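Local coordinates for protein methyltransferase (Thermus thermophilus, PDB 1WS6) that probably transfers a methyl group from S-adenosylmethionine to a substrate that remains to be defined, at residues Tyr39-Ala50 with Ala59-Glu70; Glu138-Lys149 with Gly162-Val171. All blocks are in the same frame, centred on the assembly; numbering follows the deposited sequence.

Contact 1 (Tyr39-Ala50 with Ala59-Glu70). Unlike the reference sequence in segment 39-50: Pro48 (reference Leu).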
loop_
_atom_site.group_PDB
_atom_site.type_symbol
_atom_site.label_atom_id
_atom_site.label_comp_id
_atom_site.label_asym_id
_atom_site.label_seq_id
_atom_site.Cartn_x
_atom_site.Cartn_y
_atom_site.Cartn_z
ATOM N N TYR A 39 0.340 -3.233 15.330
ATOM C CA TYR A 39 1.781 -3.368 15.144
ATOM C C TYR A 39 2.520 -2.179 15.723
ATOM O O TYR A 39 3.048 -1.339 14.994
ATOM C CB TYR A 39 2.100 -3.487 13.661
ATOM C CG TYR A 39 1.492 -4.700 13.024
ATOM C CD1 TYR A 39 1.937 -5.977 13.352
ATOM C CD2 TYR A 39 0.471 -4.578 12.097
ATOM C CE1 TYR A 39 1.381 -7.106 12.770
ATOM C CE2 TYR A 39 -0.095 -5.700 11.505
ATOM C CZ TYR A 39 0.365 -6.963 11.846
ATOM O OH TYR A 39 -0.197 -8.075 11.260
ATOM N N PRO A 40 2.565 -2.092 17.053
ATOM C CA PRO A 40 3.249 -0.989 17.726
ATOM C C PRO A 40 4.748 -1.010 17.467
ATOM O O PRO A 40 5.429 -0.003 17.627
ATOM C CB PRO A 40 2.897 -1.215 19.189
ATOM C CG PRO A 40 2.746 -2.729 19.270
ATOM C CD PRO A 40 1.972 -3.031 18.023
ATOM N N ARG A 41 5.261 -2.159 17.052
ATOM C CA ARG A 41 6.684 -2.279 16.780
ATOM C C ARG A 41 6.919 -2.056 15.294
ATOM O O ARG A 41 8.047 -2.131 14.811
ATOM C CB ARG A 41 7.175 -3.668 17.198
ATOM C CG ARG A 41 8.677 -3.828 17.203
ATOM C CD ARG A 41 9.324 -2.803 18.111
ATOM N NE ARG A 41 10.771 -2.983 18.200
ATOM C CZ ARG A 41 11.584 -2.164 18.865
ATOM N NH1 ARG A 41 11.090 -1.105 19.500
ATOM N NH2 ARG A 41 12.891 -2.405 18.901
ATOM N N ARG A 42 5.834 -1.785 14.574
ATOM C CA ARG A 42 5.896 -1.531 13.139
ATOM C C ARG A 42 6.522 -2.673 12.369
ATOM O O ARG A 42 6.198 -3.836 12.587
ATOM C CB ARG A 42 6.682 -0.245 12.858
ATOM C CG ARG A 42 6.066 1.010 13.466
ATOM C CD ARG A 42 4.689 1.335 12.870
ATOM N NE ARG A 42 4.129 2.541 13.473
ATOM C CZ ARG A 42 3.506 2.580 14.651
ATOM N NH1 ARG A 42 3.343 1.470 15.361
ATOM N NH2 ARG A 42 3.075 3.735 15.141
ATOM N N GLY A 43 7.423 -2.327 11.459
ATOM C CA GLY A 43 8.081 -3.326 10.636
ATOM C C GLY A 43 8.163 -2.860 9.193
ATOM O O GLY A 43 8.085 -1.661 8.922
ATOM N N ARG A 44 8.324 -3.795 8.264
ATOM C CA ARG A 44 8.407 -3.441 6.856
ATOM C C ARG A 44 7.029 -3.470 6.185
ATOM O O ARG A 44 6.250 -4.407 6.370
ATOM C CB ARG A 44 9.381 -4.375 6.139
ATOM C CG ARG A 44 10.811 -4.279 6.660
ATOM C CD ARG A 44 11.808 -4.220 5.503
ATOM N NE ARG A 44 11.578 -5.328 4.589
ATOM C CZ ARG A 44 12.015 -5.388 3.339
ATOM N NH1 ARG A 44 12.728 -4.395 2.821
ATOM N NH2 ARG A 44 11.710 -6.443 2.600
ATOM N N PHE A 45 6.754 -2.425 5.403
ATOM C CA PHE A 45 5.487 -2.237 4.704
ATOM C C PHE A 45 5.723 -2.278 3.194
ATOM O O PHE A 45 6.585 -1.580 2.679
ATOM C CB PHE A 45 4.894 -0.885 5.141
ATOM C CG PHE A 45 3.480 -0.637 4.675
ATOM C CD1 PHE A 45 3.221 -0.175 3.397
ATOM C CD2 PHE A 45 2.414 -0.839 5.534
ATOM C CE1 PHE A 45 1.932 0.083 2.990
ATOM C CE2 PHE A 45 1.117 -0.583 5.136
ATOM C CZ PHE A 45 0.875 -0.122 3.865
ATOM N N LEU A 46 4.947 -3.097 2.493
ATOM C CA LEU A 46 5.082 -3.261 1.047
ATOM C C LEU A 46 3.876 -2.650 0.348
ATOM O O LEU A 46 2.733 -2.976 0.667
ATOM C CB LEU A 46 5.165 -4.759 0.702
ATOM C CG LEU A 46 5.793 -5.250 -0.619
ATOM C CD1 LEU A 46 4.939 -6.349 -1.240
ATOM C CD2 LEU A 46 5.945 -4.095 -1.592
ATOM N N ASP A 47 4.117 -1.762 -0.606
ATOM C CA ASP A 47 3.009 -1.135 -1.318
ATOM C C ASP A 47 3.164 -1.216 -2.825
ATOM O O ASP A 47 3.675 -0.296 -3.461
ATOM C CB ASP A 47 2.850 0.327 -0.887
ATOM C CG ASP A 47 1.772 1.071 -1.684
ATOM O OD1 ASP A 47 0.876 0.419 -2.263
ATOM O OD2 ASP A 47 1.810 2.322 -1.721
ATOM N N PRO A 48 2.741 -2.339 -3.414
ATOM C CA PRO A 48 2.811 -2.570 -4.863
ATOM C C PRO A 48 1.641 -1.783 -5.449
ATOM O O PRO A 48 0.584 -1.687 -4.821
ATOM C CB PRO A 48 2.617 -4.077 -4.979
ATOM C CG PRO A 48 1.651 -4.360 -3.848
ATOM C CD PRO A 48 2.151 -3.491 -2.711
ATOM N N PHE A 49 1.831 -1.216 -6.633
ATOM C CA PHE A 49 0.793 -0.403 -7.268
ATOM C C PHE A 49 0.680 0.917 -6.543
ATOM O O PHE A 49 -0.383 1.526 -6.504
ATOM C CB PHE A 49 -0.569 -1.092 -7.250
ATOM C CG PHE A 49 -0.695 -2.184 -8.247
ATOM C CD1 PHE A 49 -0.862 -3.493 -7.841
ATOM C CD2 PHE A 49 -0.632 -1.904 -9.603
ATOM C CE1 PHE A 49 -0.964 -4.512 -8.767
ATOM C CE2 PHE A 49 -0.734 -2.912 -10.535
ATOM C CZ PHE A 49 -0.900 -4.219 -10.118
ATOM N N ALA A 50 1.780 1.350 -5.946
ATOM C CA ALA A 50 1.780 2.625 -5.257
ATOM C C ALA A 50 1.529 3.612 -6.385
ATOM O O ALA A 50 1.782 3.298 -7.546
ATOM C CB ALA A 50 3.135 2.872 -4.624
ATOM N N ALA A 59 2.688 5.107 5.507
ATOM C CA ALA A 59 3.351 4.096 6.323
ATOM C C ALA A 59 4.735 4.599 6.730
ATOM O O ALA A 59 5.125 4.496 7.893
ATOM C CB ALA A 59 3.479 2.777 5.545
ATOM N N ALA A 60 5.470 5.148 5.768
ATOM C CA ALA A 60 6.802 5.658 6.041
ATOM C C ALA A 60 6.736 6.738 7.100
ATOM O O ALA A 60 7.526 6.750 8.039
ATOM C CB ALA A 60 7.417 6.212 4.778
ATOM N N SER A 61 5.778 7.642 6.954
ATOM C CA SER A 61 5.620 8.731 7.898
ATOM C C SER A 61 5.289 8.218 9.284
ATOM O O SER A 61 5.556 8.884 10.280
ATOM C CB SER A 61 4.509 9.676 7.440
ATOM O OG SER A 61 4.309 10.715 8.383
ATOM N N GLU A 62 4.711 7.028 9.354
ATOM C CA GLU A 62 4.331 6.493 10.643
ATOM C C GLU A 62 5.315 5.515 11.247
ATOM O O GLU A 62 4.982 4.795 12.180
ATOM C CB GLU A 62 2.925 5.884 10.565
ATOM C CG GLU A 62 1.846 6.960 10.494
ATOM C CD GLU A 62 0.433 6.412 10.481
ATOM O OE1 GLU A 62 0.121 5.491 11.272
ATOM O OE2 GLU A 62 -0.377 6.928 9.683
ATOM N N GLY A 63 6.534 5.504 10.721
ATOM C CA GLY A 63 7.556 4.632 11.266
ATOM C C GLY A 63 7.791 3.289 10.605
ATOM O O GLY A 63 8.597 2.500 11.096
ATOM N N TRP A 64 7.095 3.006 9.510
ATOM C CA TRP A 64 7.294 1.741 8.806
ATOM C C TRP A 64 8.458 1.879 7.841
ATOM O O TRP A 64 8.783 2.984 7.415
ATOM C CB TRP A 64 6.062 1.369 7.988
ATOM C CG TRP A 64 4.875 1.038 8.796
ATOM C CD1 TRP A 64 3.976 1.909 9.338
ATOM C CD2 TRP A 64 4.476 -0.266 9.208
ATOM N NE1 TRP A 64 3.033 1.219 10.068
ATOM C CE2 TRP A 64 3.324 -0.120 10.004
ATOM C CE3 TRP A 64 4.984 -1.545 8.987
ATOM C CZ2 TRP A 64 2.677 -1.207 10.579
ATOM C CZ3 TRP A 64 4.343 -2.619 9.556
ATOM C CH2 TRP A 64 3.203 -2.447 10.343
ATOM N N GLU A 65 9.086 0.756 7.511
ATOM C CA GLU A 65 10.178 0.739 6.539
ATOM C C GLU A 65 9.407 0.397 5.259
ATOM O O GLU A 65 9.118 -0.769 4.978
ATOM C CB GLU A 65 11.183 -0.367 6.873
ATOM C CG GLU A 65 12.496 -0.250 6.108
ATOM C CD GLU A 65 13.414 -1.455 6.297
ATOM O OE1 GLU A 65 13.568 -1.912 7.453
ATOM O OE2 GLU A 65 13.987 -1.931 5.288
ATOM N N ALA A 66 9.059 1.421 4.494
ATOM C CA ALA A 66 8.249 1.228 3.304
ATOM C C ALA A 66 8.952 0.977 1.982
ATOM O O ALA A 66 9.960 1.590 1.664
ATOM C CB ALA A 66 7.297 2.409 3.154
ATOM N N VAL A 67 8.378 0.068 1.211
ATOM C CA VAL A 67 8.881 -0.271 -0.107
ATOM C C VAL A 67 7.717 -0.057 -1.058
ATOM O O VAL A 67 6.692 -0.696 -0.926
ATOM C CB VAL A 67 9.329 -1.737 -0.184
ATOM C CG1 VAL A 67 9.613 -2.120 -1.629
ATOM C CG2 VAL A 67 10.569 -1.925 0.653
ATOM N N LEU A 68 7.883 0.847 -2.011
ATOM C CA LEU A 68 6.825 1.151 -2.962
ATOM C C LEU A 68 7.224 0.780 -4.378
ATOM O O LEU A 68 8.256 1.233 -4.878
ATOM C CB LEU A 68 6.497 2.639 -2.910
ATOM C CG LEU A 68 5.936 3.185 -1.592
ATOM C CD1 LEU A 68 6.985 3.147 -0.491
ATOM C CD2 LEU A 68 5.466 4.611 -1.821
ATOM N N VAL A 69 6.416 -0.054 -5.024
ATOM C CA VAL A 69 6.715 -0.439 -6.387
ATOM C C VAL A 69 5.593 0.079 -7.286
ATOM O O VAL A 69 4.415 -0.069 -6.973
ATOM C CB VAL A 69 6.956 -1.987 -6.500
ATOM C CG1 VAL A 69 6.386 -2.693 -5.310
ATOM C CG2 VAL A 69 6.388 -2.530 -7.793
ATOM N N GLU A 70 5.985 0.732 -8.380
ATOM C CA GLU A 70 5.060 1.346 -9.340
ATOM C C GLU A 70 5.696 1.313 -10.734
ATOM O O GLU A 70 6.866 1.650 -10.895
ATOM C CB GLU A 70 4.766 2.794 -8.903
ATOM C CG GLU A 70 4.087 3.659 -9.947
ATOM C CD GLU A 70 2.790 3.073 -10.443
ATOM O OE1 GLU A 70 2.495 3.217 -11.648
ATOM O OE2 GLU A 70 2.054 2.468 -9.636
HETATM O O HOH W 1 9.826 -0.242 11.229
HETATM O O HOH W 2 13.806 -1.696 2.702
#

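Contact 2 (Glu138-Lys149 with Gly162-Val171)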
loop_
_atom_site.group_PDB
_atom_site.type_symbol
_atom_site.label_atom_id
_atom_site.label_comp_id
_atom_site.label_asym_id
_atom_site.label_seq_id
_atom_site.Cartn_x
_atom_site.Cartn_y
_atom_site.Cartn_z
ATOM N N GLU A 138 5.658 -12.054 6.568
ATOM C CA GLU A 138 6.098 -12.908 7.662
ATOM C C GLU A 138 4.923 -13.371 8.514
ATOM O O GLU A 138 3.854 -12.755 8.505
ATOM C CB GLU A 138 7.057 -12.123 8.550
ATOM C CG GLU A 138 6.345 -11.090 9.393
ATOM C CD GLU A 138 7.285 -10.104 10.054
ATOM O OE1 GLU A 138 6.796 -9.298 10.878
ATOM O OE2 GLU A 138 8.499 -10.127 9.747
ATOM N N ALA A 139 5.126 -14.458 9.253
ATOM C CA ALA A 139 4.085 -14.971 10.134
ATOM C C ALA A 139 3.672 -13.833 11.058
ATOM O O ALA A 139 4.519 -13.085 11.552
ATOM C CB ALA A 139 4.611 -16.134 10.953
ATOM N N GLY A 140 2.373 -13.698 11.286
ATOM C CA GLY A 140 1.896 -12.635 12.149
ATOM C C GLY A 140 1.551 -11.357 11.400
ATOM O O GLY A 140 0.911 -10.471 11.954
ATOM N N GLY A 141 1.961 -11.269 10.139
ATOM C CA GLY A 141 1.683 -10.080 9.351
ATOM C C GLY A 141 0.328 -10.057 8.672
ATOM O O GLY A 141 -0.518 -10.919 8.911
ATOM N N LEU A 142 0.138 -9.066 7.805
ATOM C CA LEU A 142 -1.115 -8.886 7.080
ATOM C C LEU A 142 -1.000 -8.573 5.602
ATOM O O LEU A 142 -0.047 -7.933 5.163
ATOM C CB LEU A 142 -1.919 -7.738 7.677
ATOM C CG LEU A 142 -2.813 -7.945 8.882
ATOM C CD1 LEU A 142 -3.478 -6.618 9.210
ATOM C CD2 LEU A 142 -3.850 -9.024 8.578
ATOM N N TYR A 143 -1.997 -9.039 4.853
ATOM C CA TYR A 143 -2.139 -8.750 3.432
ATOM C C TYR A 143 -3.424 -7.934 3.450
ATOM O O TYR A 143 -4.456 -8.402 3.937
ATOM C CB TYR A 143 -2.379 -10.002 2.575
ATOM C CG TYR A 143 -1.152 -10.836 2.286
ATOM C CD1 TYR A 143 -0.857 -11.960 3.050
ATOM C CD2 TYR A 143 -0.284 -10.499 1.252
ATOM C CE1 TYR A 143 0.262 -12.722 2.796
ATOM C CE2 TYR A 143 0.847 -11.258 0.987
ATOM C CZ TYR A 143 1.112 -12.367 1.766
ATOM O OH TYR A 143 2.239 -13.114 1.536
ATOM N N VAL A 144 -3.361 -6.705 2.964
ATOM C CA VAL A 144 -4.540 -5.862 2.935
ATOM C C VAL A 144 -4.862 -5.558 1.487
ATOM O O VAL A 144 -4.023 -5.045 0.749
ATOM C CB VAL A 144 -4.306 -4.544 3.680
ATOM C CG1 VAL A 144 -5.563 -3.685 3.598
ATOM C CG2 VAL A 144 -3.928 -4.830 5.132
ATOM N N LEU A 145 -6.087 -5.863 1.088
ATOM C CA LEU A 145 -6.500 -5.649 -0.286
ATOM C C LEU A 145 -7.636 -4.624 -0.368
ATOM O O LEU A 145 -8.646 -4.770 0.317
ATOM C CB LEU A 145 -6.937 -7.003 -0.864
ATOM C CG LEU A 145 -6.070 -8.183 -0.354
ATOM C CD1 LEU A 145 -6.676 -9.532 -0.739
ATOM C CD2 LEU A 145 -4.663 -8.063 -0.917
ATOM N N GLN A 146 -7.463 -3.571 -1.168
ATOM C CA GLN A 146 -8.522 -2.571 -1.322
ATOM C C GLN A 146 -9.201 -2.848 -2.651
ATOM O O GLN A 146 -8.538 -3.153 -3.632
ATOM C CB GLN A 146 -7.974 -1.141 -1.322
ATOM C CG GLN A 146 -9.069 -0.097 -1.548
ATOM C CD GLN A 146 -8.543 1.330 -1.669
ATOM O OE1 GLN A 146 -8.929 2.071 -2.581
ATOM N NE2 GLN A 146 -7.676 1.729 -0.739
ATOM N N HIS A 147 -10.522 -2.728 -2.689
ATOM C CA HIS A 147 -11.270 -3.017 -3.903
ATOM C C HIS A 147 -12.705 -2.514 -3.793
ATOM O O HIS A 147 -13.140 -2.065 -2.735
ATOM C CB HIS A 147 -11.296 -4.526 -4.093
ATOM C CG HIS A 147 -11.814 -5.262 -2.893
ATOM N ND1 HIS A 147 -13.145 -5.264 -2.538
ATOM C CD2 HIS A 147 -11.171 -5.976 -1.939
ATOM C CE1 HIS A 147 -13.301 -5.948 -1.419
ATOM N NE2 HIS A 147 -12.118 -6.390 -1.033
ATOM N N PRO A 148 -13.463 -2.571 -4.895
ATOM C CA PRO A 148 -14.848 -2.098 -4.786
ATOM C C PRO A 148 -15.623 -3.043 -3.873
ATOM O O PRO A 148 -15.459 -4.263 -3.950
ATOM C CB PRO A 148 -15.341 -2.107 -6.236
ATOM C CG PRO A 148 -14.395 -3.042 -6.951
ATOM C CD PRO A 148 -13.074 -2.785 -6.299
ATOM N N LYS A 149 -16.454 -2.481 -2.998
ATOM C CA LYS A 149 -17.221 -3.275 -2.043
ATOM C C LYS A 149 -17.998 -4.454 -2.637
ATOM O O LYS A 149 -18.296 -5.421 -1.935
ATOM C CB LYS A 149 -18.175 -2.371 -1.253
ATOM C CG LYS A 149 -19.493 -2.038 -1.954
ATOM C CD LYS A 149 -20.347 -1.114 -1.085
ATOM C CE LYS A 149 -21.842 -1.253 -1.377
ATOM N NZ LYS A 149 -22.204 -1.006 -2.796
ATOM N N GLY A 162 -17.893 3.245 2.512
ATOM C CA GLY A 162 -18.613 3.814 1.395
ATOM C C GLY A 162 -18.661 2.824 0.241
ATOM O O GLY A 162 -19.302 1.778 0.340
ATOM N N GLU A 163 -17.960 3.139 -0.844
ATOM C CA GLU A 163 -17.953 2.274 -2.019
ATOM C C GLU A 163 -16.748 1.330 -2.092
ATOM O O GLU A 163 -16.698 0.443 -2.949
ATOM C CB GLU A 163 -18.006 3.129 -3.285
ATOM C CG GLU A 163 -18.900 2.562 -4.375
ATOM C CD GLU A 163 -20.385 2.697 -4.054
ATOM O OE1 GLU A 163 -21.209 2.119 -4.798
ATOM O OE2 GLU A 163 -20.729 3.387 -3.068
ATOM N N ASN A 164 -15.777 1.518 -1.203
ATOM C CA ASN A 164 -14.598 0.668 -1.197
ATOM C C ASN A 164 -14.578 -0.249 0.014
ATOM O O ASN A 164 -15.155 0.057 1.058
ATOM C CB ASN A 164 -13.322 1.502 -1.176
ATOM C CG ASN A 164 -13.264 2.512 -2.292
ATOM O OD1 ASN A 164 -13.673 3.665 -2.131
ATOM N ND2 ASN A 164 -12.762 2.087 -3.442
ATOM N N ALA A 165 -13.902 -1.378 -0.129
ATOM C CA ALA A 165 -13.783 -2.320 0.963
ATOM C C ALA A 165 -12.321 -2.721 1.112
ATOM O O ALA A 165 -11.530 -2.596 0.175
ATOM C CB ALA A 165 -14.633 -3.553 0.691
ATOM N N LEU A 166 -11.960 -3.175 2.303
ATOM C CA LEU A 166 -10.613 -3.637 2.549
ATOM C C LEU A 166 -10.752 -5.056 3.057
ATOM O O LEU A 166 -11.587 -5.326 3.921
ATOM C CB LEU A 166 -9.914 -2.786 3.607
ATOM C CG LEU A 166 -9.385 -1.403 3.211
ATOM C CD1 LEU A 166 -8.777 -0.729 4.442
ATOM C CD2 LEU A 166 -8.347 -1.540 2.101
ATOM N N THR A 167 -9.974 -5.971 2.499
ATOM C CA THR A 167 -10.012 -7.349 2.956
ATOM C C THR A 167 -8.685 -7.583 3.640
ATOM O O THR A 167 -7.633 -7.374 3.041
ATOM C CB THR A 167 -10.163 -8.349 1.794
ATOM O OG1 THR A 167 -11.516 -8.341 1.326
ATOM C CG2 THR A 167 -9.810 -9.754 2.255
ATOM N N LEU A 168 -8.731 -8.000 4.896
ATOM C CA LEU A 168 -7.511 -8.241 5.647
ATOM C C LEU A 168 -7.274 -9.731 5.847
ATOM O O LEU A 168 -8.123 -10.445 6.375
ATOM C CB LEU A 168 -7.572 -7.511 6.991
ATOM C CG LEU A 168 -7.653 -5.987 6.831
ATOM C CD1 LEU A 168 -9.051 -5.568 6.387
ATOM C CD2 LEU A 168 -7.314 -5.329 8.143
ATOM N N VAL A 169 -6.118 -10.194 5.393
ATOM C CA VAL A 169 -5.766 -11.596 5.489
ATOM C C VAL A 169 -4.581 -11.762 6.426
ATOM O O VAL A 169 -3.486 -11.236 6.179
ATOM C CB VAL A 169 -5.404 -12.164 4.106
ATOM C CG1 VAL A 169 -5.272 -13.674 4.184
ATOM C CG2 VAL A 169 -6.463 -11.762 3.089
ATOM N N GLU A 170 -4.812 -12.495 7.510
ATOM C CA GLU A 170 -3.778 -12.728 8.499
ATOM C C GLU A 170 -2.849 -13.866 8.105
ATOM O O GLU A 170 -3.235 -14.783 7.382
ATOM C CB GLU A 170 -4.416 -13.001 9.855
ATOM C CG GLU A 170 -5.079 -11.771 10.449
ATOM C CD GLU A 170 -5.566 -11.992 11.865
ATOM O OE1 GLU A 170 -4.758 -12.444 12.703
ATOM O OE2 GLU A 170 -6.751 -11.708 12.143
ATOM N N VAL A 171 -1.609 -13.782 8.563
ATOM C CA VAL A 171 -0.618 -14.805 8.262
ATOM C C VAL A 171 0.131 -15.145 9.537
ATOM O O VAL A 171 0.088 -14.320 10.475
ATOM C CB VAL A 171 0.393 -14.304 7.210
ATOM C CG1 VAL A 171 1.487 -15.333 7.002
ATOM C CG2 VAL A 171 -0.321 -14.022 5.907
ATOM O OXT VAL A 171 0.757 -16.222 9.578
#

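Contact 1 (Tyr39-Ala50 with Ala59-Glu70)
Trp64, Phe45 and Arg42 carry this contact, with the indole gripped between the other two. Arg42 lays its CD over one face of the indole, close to the ring normal and 3.5 Å from the centroid of the five-membered ring, a CH-pi contact. On the opposite face Phe45 presents its ring edge, the planes turned 67° apart, an edge-to-face pair. Tyr39 CB meets the far corner of the six-membered ring at Trp64 CH2, 3.6 Å away, which completes an aromatic cluster. The bend of the Arg42 chain at chi2 (-64°) brings the guanidinium back to the turn after helix 54-61, where NE donates to Glu62 O at 2.7 Å, nearly in the guanidinium plane; NH1 turns instead to Tyr39 O. The guanidinium thus ties the two loops together by two bonds. Phe45 holds CG anti to its own N (chi1 -171°), which places the ring flat over Ala59 CB, 3.6 Å from the ring centroid. An alanine in place of Trp64 would probably open a gap between Arg42 CD and the Phe45 ring and leave that ring's edge without the aromatic face it meets. Beyond this cluster the strands pair in parallel, their axes 4.5 Å apart, through bonds such as Val67 N to Phe45 O at 2.8 Å. Gly63, at positive phi, is the C-prime residue of the Schellman motif that ends helix 54-61. Strand 44-48, this helix and strand 65-69 form a beta-alpha-beta unit, the arrangement expected of a Rossmann-like methyltransferase.

Contact 2 (Glu138-Lys149 with Gly162-Val171)
His147 sets its imidazole over the neighbouring strand, one face centred on Ala165 O and the edge turned to Thr167. CG takes the crowded position between backbone N and carbonyl carbon (chi1 54°), and this swings the ring across the strand, where CE1 packs on Ala165 CB at 3.5 Å. Both ring nitrogens are engaged: NE2 and Thr167 OG1 form a nearly straight hydrogen bond of 3.1 Å, while ND1 donates to Pro148 O at 2.9 Å from above the carbonyl plane. Together they fix the rotation of the ring. Leu166, on the other face of the sheet, spreads CD2 against Gln146 CB at 3.5 Å and Val144 CG1 at 3.8 Å. Farther along, Tyr143 CE1 meets Val171 CG2 at 3.4 Å, the methyl lying near the ring plane, at its edge. The backbones run antiparallel at 160°, with paired bonds at Tyr143-Val169, Leu145-Thr167 and His147-Ala165. At one end Gly140 and Gly141 both face Val171, a G1 beta bulge at the C-terminus; at the other, Lys149 N donates to Glu163 O at 2.9 Å, and the Lys149-Glu163 salt bridge is long. Strand 141-148 lies between strand 111-116, which it joins in parallel, and strand 164-170. Helix 126-134 packs on the face of Tyr143, Leu145 and His147 through Leu131, Leu132 and Phe128, whereas Leu27 and Tyr34 of helix 25-38 meet the face of Leu142, Gln146, Leu166 and Leu168.

How the contacts relate
Contacts 1 and 2 lie in one seven-stranded mixed sheet of order 3-2-1-4-5-7-6, their centres about 15 Å apart. Strand 111-116 separates them, pairing with 44-48 on one side and 141-148 on the other. Contact 1 is a parallel pair; contact 2 is where the direction first reverses, strand 164-170 running against 141-148, as strand 7 does against strand 5 in class I methyltransferases. They touch directly where Tyr39 OH reaches Gly140 O at 2.7 Å, a probable hydrogen bond that joins the turn before strand 44-48 to the one before strand 141-148. The glycine-rich pattern at Gly51, Gly53 and Gly56 follows strand 44-48, consistent with a cofactor site beside contact 1.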